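Local structure of adhesin LabA (Helicobacter pylori, 6GMM) at residues Ile50-Leu63 with Phe145-Asp157. The protein probably acts as a lectin-like adhesin of the bacterial surface, binding LacdiNAc glycans of the gastric mucosa through its extracellular domain. Residues are numbered along the deposited sequence; the frame is centred on the assembly and turned at random.
Sequences INDKKNSPAYQAVL and FGSSGKDIPALSD
Lys-53 and Tyr-59 converge on the backbone carbonyl of Ile-152, joining the first turns of helix 57-76, and the loop just before it, to the loop 146-157 that runs from helix 128-145 toward strand 161-165, within the SabA-like adhesion domain. The helix begins with an N-cap: Ser-56 OG accepts from Tyr-59 N. Traced outward, Lys-53 first lays CB over one face of the Tyr-59 ring, offset toward its rim. With CG anti to the carbonyl carbon and the chain extended beyond it, CD passes Ile-152 O, CE follows at 3.4 Å from that same oxygen, and NZ donates to Ile-152 O at 2.9 Å, standing 52° out of the carbonyl plane. NZ also makes a weak bond to Lys-150 O. The phenol reaches Ile-152 O differently: Tyr-59 OH donates at 2.7 Å, tilted only 19° from that plane, while Pro-153 O lies at the ring edge. Two side-chain donors therefore grip one backbone oxygen, that of Ile-152.

Beyond Pro-153, Ala-154 to Asp-157 form a type I beta turn whose Leu-155 packs its two methyls on the helix. Its CD1 packs tightly on Ala-58 CB (3.5 Å) and CD2 meets Val-62 CG2; helix 239-264 contributes Ser-259 beside Leu-155 and Val-256 beside Val-62. Water 1 bridges Asp-52 O and Leu-155 N. At the third residue of the turn, Ser-156, both donors go to Ile-50 O: the backbone N comes in on a lone pair in the carbonyl plane at 3.1 Å, whereas OG, placed between its own backbone N and carbonyl carbon (chi1 60°), donates at 2.9 Å from above the Ile-50 carbonyl plane.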
ATOM      1  N   ILE A  50       6.223  -6.776  -8.921  1.00 24.10           N
ATOM      2  CA  ILE A  50       5.479  -8.028  -8.953  1.00 24.27           C
ATOM      3  C   ILE A  50       6.356  -9.311  -9.120  1.00 29.33           C
ATOM      4  O   ILE A  50       5.814 -10.406  -9.037  1.00 27.49           O
ATOM      5  CB  ILE A  50       4.367  -7.914 -10.043  1.00 27.78           C
ATOM      6  CG1 ILE A  50       4.967  -7.771 -11.462  1.00 29.02           C
ATOM      7  CG2 ILE A  50       3.392  -6.764  -9.709  1.00 26.69           C
ATOM      8  CD1 ILE A  50       4.163  -8.336 -12.611  1.00 36.04           C
ATOM      9  N   ASN A  51       7.669  -9.208  -9.359  1.00 28.04           N
ATOM     10  CA  ASN A  51       8.453 -10.450  -9.447  1.00 29.91           C
ATOM     11  C   ASN A  51       9.386 -10.629  -8.265  1.00 35.55           C
ATOM     12  O   ASN A  51       9.815 -11.756  -7.999  1.00 37.28           O
ATOM     13  CB  ASN A  51       9.231 -10.576 -10.758  1.00 33.29           C
ATOM     14  CG  ASN A  51       8.399 -10.714 -12.008  1.00 47.88           C
ATOM     15  OD1 ASN A  51       8.854 -10.384 -13.094  1.00 41.48           O
ATOM     16  ND2 ASN A  51       7.202 -11.262 -11.912  1.00 40.63           N
ATOM     17  N   ASP A  52       9.713  -9.529  -7.569  1.00 31.23           N
ATOM     18  CA  ASP A  52      10.595  -9.535  -6.403  1.00 31.49           C
ATOM     19  C   ASP A  52       9.853  -9.648  -5.097  1.00 35.29           C
ATOM     20  O   ASP A  52       8.689  -9.247  -5.000  1.00 34.81           O
ATOM     21  CB  ASP A  52      11.482  -8.286  -6.356  1.00 33.33           C
ATOM     22  CG  ASP A  52      12.613  -8.305  -7.349  1.00 51.92           C
ATOM     23  OD1 ASP A  52      13.145  -9.412  -7.627  1.00 53.79           O
ATOM     24  OD2 ASP A  52      12.970  -7.217  -7.856  1.00 60.33           O
ATOM     25  N   LYS A  53      10.556 -10.158  -4.079  1.00 31.37           N
ATOM     26  CA  LYS A  53      10.019 -10.325  -2.744  1.00 30.84           C
ATOM     27  C   LYS A  53      10.679  -9.317  -1.791  1.00 36.13           C
ATOM     28  O   LYS A  53       9.994  -8.461  -1.225  1.00 34.15           O
ATOM     29  CB  LYS A  53      10.230 -11.772  -2.244  1.00 32.57           C
ATOM     30  CG  LYS A  53       9.502 -12.853  -3.044  1.00 37.21           C
ATOM     31  CD  LYS A  53       9.499 -14.172  -2.269  1.00 47.13           C
ATOM     32  CE  LYS A  53       8.998 -15.352  -3.069  1.00 51.58           C
ATOM     33  NZ  LYS A  53       8.638 -16.498  -2.195  1.00 43.44           N
ATOM     34  N   LYS A  54      12.011  -9.409  -1.638  1.00 35.42           N
ATOM     35  CA  LYS A  54      12.768  -8.586  -0.704  1.00 36.76           C
ATOM     36  C   LYS A  54      12.679  -7.098  -1.009  1.00 39.86           C
ATOM     37  O   LYS A  54      12.292  -6.330  -0.126  1.00 39.05           O
ATOM     38  CB  LYS A  54      14.227  -9.068  -0.604  1.00 41.91           C
ATOM     39  CG  LYS A  54      15.094  -8.318   0.407  1.00 60.35           C
ATOM     40  CD  LYS A  54      16.489  -8.947   0.479  1.00 73.69           C
ATOM     41  CE  LYS A  54      17.605  -7.932   0.584  1.00 83.50           C
ATOM     42  NZ  LYS A  54      18.946  -8.585   0.593  1.00 90.42           N
ATOM     43  N   ASN A  55      12.984  -6.696  -2.254  1.00 35.58           N
ATOM     44  CA  ASN A  55      12.982  -5.289  -2.613  1.00 33.90           C
ATOM     45  C   ASN A  55      11.655  -4.819  -3.254  1.00 33.45           C
ATOM     46  O   ASN A  55      11.640  -3.821  -3.985  1.00 34.29           O
ATOM     47  CB  ASN A  55      14.212  -4.977  -3.465  1.00 41.33           C
ATOM     48  CG  ASN A  55      15.497  -5.336  -2.745  1.00 66.46           C
ATOM     49  OD1 ASN A  55      15.787  -4.838  -1.647  1.00 56.23           O
ATOM     50  ND2 ASN A  55      16.251  -6.271  -3.309  1.00 61.44           N
ATOM     51  N   SER A  56      10.535  -5.503  -2.939  1.00 24.66           N
ATOM     52  CA  SER A  56       9.242  -5.055  -3.428  1.00 22.85           C
ATOM     53  C   SER A  56       8.412  -4.457  -2.309  1.00 23.96           C
ATOM     54  O   SER A  56       7.956  -5.211  -1.456  1.00 25.24           O
ATOM     55  CB  SER A  56       8.458  -6.163  -4.116  1.00 25.39           C
ATOM     56  OG  SER A  56       7.101  -5.759  -4.242  1.00 32.00           O
ATOM     57  N   PRO A  57       8.122  -3.136  -2.335  1.00 19.39           N
ATOM     58  CA  PRO A  57       7.231  -2.563  -1.313  1.00 18.66           C
ATOM     59  C   PRO A  57       5.825  -3.175  -1.348  1.00 23.10           C
ATOM     60  O   PRO A  57       5.182  -3.206  -0.310  1.00 24.46           O
ATOM     61  CB  PRO A  57       7.202  -1.073  -1.644  1.00 19.41           C
ATOM     62  CG  PRO A  57       8.411  -0.834  -2.525  1.00 22.57           C
ATOM     63  CD  PRO A  57       8.579  -2.101  -3.296  1.00 19.44           C
ATOM     64  N   ALA A  58       5.382  -3.721  -2.498  1.00 19.40           N
ATOM     65  CA  ALA A  58       4.068  -4.361  -2.630  1.00 19.63           C
ATOM     66  C   ALA A  58       4.074  -5.660  -1.770  1.00 24.98           C
ATOM     67  O   ALA A  58       3.320  -5.780  -0.803  1.00 22.28           O
ATOM     68  CB  ALA A  58       3.802  -4.686  -4.093  1.00 20.55           C
ATOM     69  N   TYR A  59       5.019  -6.572  -2.070  1.00 22.64           N
ATOM     70  CA  TYR A  59       5.227  -7.814  -1.335  1.00 21.39           C
ATOM     71  C   TYR A  59       5.456  -7.555   0.155  1.00 22.41           C
ATOM     72  O   TYR A  59       4.770  -8.169   0.960  1.00 22.14           O
ATOM     73  CB  TYR A  59       6.403  -8.589  -1.932  1.00 23.32           C
ATOM     74  CG  TYR A  59       6.526  -9.985  -1.366  1.00 26.01           C
ATOM     75  CD1 TYR A  59       5.855 -11.056  -1.951  1.00 27.93           C
ATOM     76  CD2 TYR A  59       7.358 -10.246  -0.280  1.00 26.50           C
ATOM     77  CE1 TYR A  59       6.017 -12.354  -1.472  1.00 29.32           C
ATOM     78  CE2 TYR A  59       7.552 -11.541   0.184  1.00 28.33           C
ATOM     79  CZ  TYR A  59       6.845 -12.587  -0.384  1.00 32.00           C
ATOM     80  OH  TYR A  59       7.022 -13.852   0.103  1.00 30.07           O
ATOM     81  N   GLN A  60       6.374  -6.629   0.531  1.00 18.64           N
ATOM     82  CA  GLN A  60       6.595  -6.329   1.954  1.00 18.60           C
ATOM     83  C   GLN A  60       5.341  -5.738   2.570  1.00 20.20           C
ATOM     84  O   GLN A  60       5.092  -5.997   3.736  1.00 18.13           O
ATOM     85  CB  GLN A  60       7.771  -5.370   2.178  1.00 20.25           C
ATOM     86  CG  GLN A  60       9.086  -5.868   1.599  1.00 29.83           C
ATOM     87  CD  GLN A  60       9.538  -7.106   2.316  1.00 34.38           C
ATOM     88  OE1 GLN A  60       9.631  -7.128   3.543  1.00 29.01           O
ATOM     89  NE2 GLN A  60       9.780  -8.173   1.570  1.00 23.06           N
ATOM     90  N   ALA A  61       4.524  -4.978   1.805  1.00 17.81           N
ATOM     91  CA  ALA A  61       3.287  -4.423   2.413  1.00 17.46           C
ATOM     92  C   ALA A  61       2.346  -5.521   2.846  1.00 21.38           C
ATOM     93  O   ALA A  61       1.794  -5.452   3.951  1.00 22.64           O
ATOM     94  CB  ALA A  61       2.582  -3.451   1.473  1.00 17.21           C
ATOM     95  N   VAL A  62       2.198  -6.557   1.989  1.00 18.55           N
ATOM     96  CA  VAL A  62       1.371  -7.736   2.227  1.00 17.28           C
ATOM     97  C   VAL A  62       1.897  -8.395   3.469  1.00 22.71           C
ATOM     98  O   VAL A  62       1.154  -8.515   4.437  1.00 21.48           O
ATOM     99  CB  VAL A  62       1.411  -8.716   1.026  1.00 20.53           C
ATOM    100  CG1 VAL A  62       0.659 -10.017   1.339  1.00 20.05           C
ATOM    101  CG2 VAL A  62       0.864  -8.069  -0.234  1.00 19.71           C
ATOM    102  N   LEU A  63       3.195  -8.771   3.466  1.00 21.01           N
ATOM    103  CA  LEU A  63       3.868  -9.420   4.596  1.00 21.17           C
ATOM    104  C   LEU A  63       3.586  -8.750   5.944  1.00 24.56           C
ATOM    105  O   LEU A  63       3.249  -9.443   6.898  1.00 25.48           O
ATOM    106  CB  LEU A  63       5.381  -9.467   4.327  1.00 22.56           C
ATOM    107  CG  LEU A  63       5.947 -10.848   3.964  1.00 29.04           C
ATOM    108  CD1 LEU A  63       5.209 -11.470   2.764  1.00 29.37           C
ATOM    109  CD2 LEU A  63       7.459 -10.762   3.692  1.00 31.30           C
ATOM    110  N   PHE A 145       3.060 -19.378   4.792  1.00 22.60           N
ATOM    111  CA  PHE A 145       4.419 -18.879   5.032  1.00 22.66           C
ATOM    112  C   PHE A 145       5.407 -20.035   5.013  1.00 29.61           C
ATOM    113  O   PHE A 145       6.560 -19.828   4.684  1.00 29.04           O
ATOM    114  CB  PHE A 145       4.507 -18.168   6.398  1.00 22.90           C
ATOM    115  CG  PHE A 145       4.245 -16.683   6.366  1.00 23.03           C
ATOM    116  CD1 PHE A 145       2.944 -16.190   6.350  1.00 23.81           C
ATOM    117  CD2 PHE A 145       5.294 -15.773   6.437  1.00 23.07           C
ATOM    118  CE1 PHE A 145       2.701 -14.814   6.392  1.00 22.78           C
ATOM    119  CE2 PHE A 145       5.044 -14.407   6.518  1.00 24.63           C
ATOM    120  CZ  PHE A 145       3.752 -13.934   6.458  1.00 21.59           C
ATOM    121  N   GLY A 146       4.961 -21.225   5.415  1.00 30.30           N
ATOM    122  CA  GLY A 146       5.800 -22.425   5.458  1.00 32.58           C
ATOM    123  C   GLY A 146       6.825 -22.425   6.578  1.00 38.67           C
ATOM    124  O   GLY A 146       6.893 -21.476   7.375  1.00 37.84           O
ATOM    125  N   SER A 147       7.639 -23.492   6.646  1.00 36.79           N
ATOM    126  CA  SER A 147       8.642 -23.634   7.708  1.00 38.05           C
ATOM    127  C   SER A 147       9.705 -22.532   7.669  1.00 43.13           C
ATOM    128  O   SER A 147      10.106 -22.044   8.720  1.00 44.34           O
ATOM    129  CB  SER A 147       9.258 -25.035   7.710  1.00 42.03           C
ATOM    130  OG  SER A 147      10.604 -25.087   7.261  1.00 51.85           O
ATOM    131  N   SER A 148      10.101 -22.115   6.464  1.00 39.19           N
ATOM    132  CA  SER A 148      11.104 -21.080   6.206  1.00 39.14           C
ATOM    133  C   SER A 148      10.576 -19.645   6.413  1.00 40.30           C
ATOM    134  O   SER A 148      11.367 -18.688   6.520  1.00 38.91           O
ATOM    135  CB  SER A 148      11.612 -21.222   4.775  1.00 43.59           C
ATOM    136  OG  SER A 148      10.548 -21.022   3.856  1.00 53.63           O
ATOM    137  N   GLY A 149       9.254 -19.505   6.380  1.00 33.93           N
ATOM    138  CA  GLY A 149       8.594 -18.214   6.486  1.00 32.46           C
ATOM    139  C   GLY A 149       8.717 -17.408   5.209  1.00 37.53           C
ATOM    140  O   GLY A 149       8.399 -16.220   5.210  1.00 38.55           O
ATOM    141  N   LYS A 150       9.135 -18.048   4.093  1.00 32.63           N
ATOM    142  CA  LYS A 150       9.320 -17.355   2.798  1.00 31.34           C
ATOM    143  C   LYS A 150       8.520 -17.969   1.620  1.00 34.09           C
ATOM    144  O   LYS A 150       8.749 -17.597   0.472  1.00 34.83           O
ATOM    145  CB  LYS A 150      10.825 -17.348   2.436  1.00 33.34           C
ATOM    146  CG  LYS A 150      11.686 -16.443   3.303  1.00 43.72           C
ATOM    147  CD  LYS A 150      13.008 -17.119   3.608  1.00 59.01           C
ATOM    148  CE  LYS A 150      14.089 -16.134   3.981  1.00 78.47           C
ATOM    149  NZ  LYS A 150      15.440 -16.762   3.954  1.00 89.23           N
ATOM    150  N   ASP A 151       7.583 -18.879   1.899  1.00 30.17           N
ATOM    151  CA  ASP A 151       6.845 -19.617   0.873  1.00 30.48           C
ATOM    152  C   ASP A 151       5.819 -18.813   0.054  1.00 34.67           C
ATOM    153  O   ASP A 151       5.420 -19.295  -1.021  1.00 36.44           O
ATOM    154  CB  ASP A 151       6.168 -20.856   1.487  1.00 32.16           C
ATOM    155  CG  ASP A 151       7.111 -21.999   1.857  1.00 43.93           C
ATOM    156  OD1 ASP A 151       8.341 -21.876   1.601  1.00 44.66           O
ATOM    157  OD2 ASP A 151       6.621 -23.026   2.371  1.00 48.89           O
ATOM    158  N   ILE A 152       5.387 -17.620   0.529  1.00 27.33           N
ATOM    159  CA  ILE A 152       4.387 -16.840  -0.221  1.00 25.52           C
ATOM    160  C   ILE A 152       4.966 -16.379  -1.571  1.00 29.00           C
ATOM    161  O   ILE A 152       5.961 -15.652  -1.585  1.00 29.30           O
ATOM    162  CB  ILE A 152       3.751 -15.662   0.578  1.00 26.39           C
ATOM    163  CG1 ILE A 152       3.203 -16.130   1.944  1.00 25.22           C
ATOM    164  CG2 ILE A 152       2.655 -14.946  -0.257  1.00 25.64           C
ATOM    165  CD1 ILE A 152       2.945 -14.998   2.860  1.00 25.96           C
ATOM    166  N   PRO A 153       4.354 -16.780  -2.709  1.00 25.22           N
ATOM    167  CA  PRO A 153       4.886 -16.354  -4.012  1.00 24.64           C
ATOM    168  C   PRO A 153       4.739 -14.861  -4.262  1.00 27.70           C
ATOM    169  O   PRO A 153       3.841 -14.219  -3.698  1.00 23.10           O
ATOM    170  CB  PRO A 153       4.025 -17.122  -5.027  1.00 26.89           C
ATOM    171  CG  PRO A 153       3.297 -18.195  -4.237  1.00 31.10           C
ATOM    172  CD  PRO A 153       3.154 -17.628  -2.869  1.00 26.49           C
ATOM    173  N   ALA A 154       5.596 -14.337  -5.185  1.00 26.10           N
ATOM    174  CA  ALA A 154       5.604 -12.964  -5.693  1.00 25.08           C
ATOM    175  C   ALA A 154       4.226 -12.656  -6.292  1.00 31.85           C
ATOM    176  O   ALA A 154       3.574 -13.562  -6.834  1.00 32.57           O
ATOM    177  CB  ALA A 154       6.664 -12.826  -6.749  1.00 26.22           C
ATOM    178  N   LEU A 155       3.790 -11.386  -6.206  1.00 26.63           N
ATOM    179  CA  LEU A 155       2.444 -10.959  -6.585  1.00 26.34           C
ATOM    180  C   LEU A 155       1.996 -11.360  -8.009  1.00 30.65           C
ATOM    181  O   LEU A 155       0.799 -11.574  -8.219  1.00 30.15           O
ATOM    182  CB  LEU A 155       2.273  -9.446  -6.354  1.00 25.78           C
ATOM    183  CG  LEU A 155       2.497  -8.939  -4.912  1.00 29.69           C
ATOM    184  CD1 LEU A 155       1.967  -7.558  -4.755  1.00 28.73           C
ATOM    185  CD2 LEU A 155       1.802  -9.822  -3.869  1.00 32.72           C
ATOM    186  N   SER A 156       2.944 -11.518  -8.958  1.00 25.25           N
ATOM    187  CA  SER A 156       2.642 -11.934 -10.338  1.00 24.67           C
ATOM    188  C   SER A 156       2.136 -13.383 -10.373  1.00 30.48           C
ATOM    189  O   SER A 156       1.411 -13.757 -11.296  1.00 31.17           O
ATOM    190  CB  SER A 156       3.885 -11.816 -11.218  1.00 26.15           C
ATOM    191  OG  SER A 156       4.963 -12.628 -10.774  1.00 28.48           O
ATOM    192  N   ASP A 157       2.540 -14.193  -9.373  1.00 28.38           N
ATOM    193  CA  ASP A 157       2.182 -15.608  -9.234  1.00 29.65           C
ATOM    194  C   ASP A 157       0.950 -15.776  -8.314  1.00 32.79           C
ATOM    195  O   ASP A 157       1.063 -15.629  -7.089  1.00 30.37           O
ATOM    196  CB  ASP A 157       3.395 -16.388  -8.703  1.00 32.53           C
ATOM    197  CG  ASP A 157       3.247 -17.898  -8.692  1.00 47.82           C
ATOM    198  OD1 ASP A 157       2.088 -18.387  -8.746  1.00 46.47           O
ATOM    199  OD2 ASP A 157       4.286 -18.592  -8.610  1.00 58.30           O
TER
HETATM  200  O   HOH W   1       6.001  -9.168  -5.532  1.00 22.24           O
HETATM  201  O   HOH W   2       6.386 -16.016   2.638  1.00 11.48           O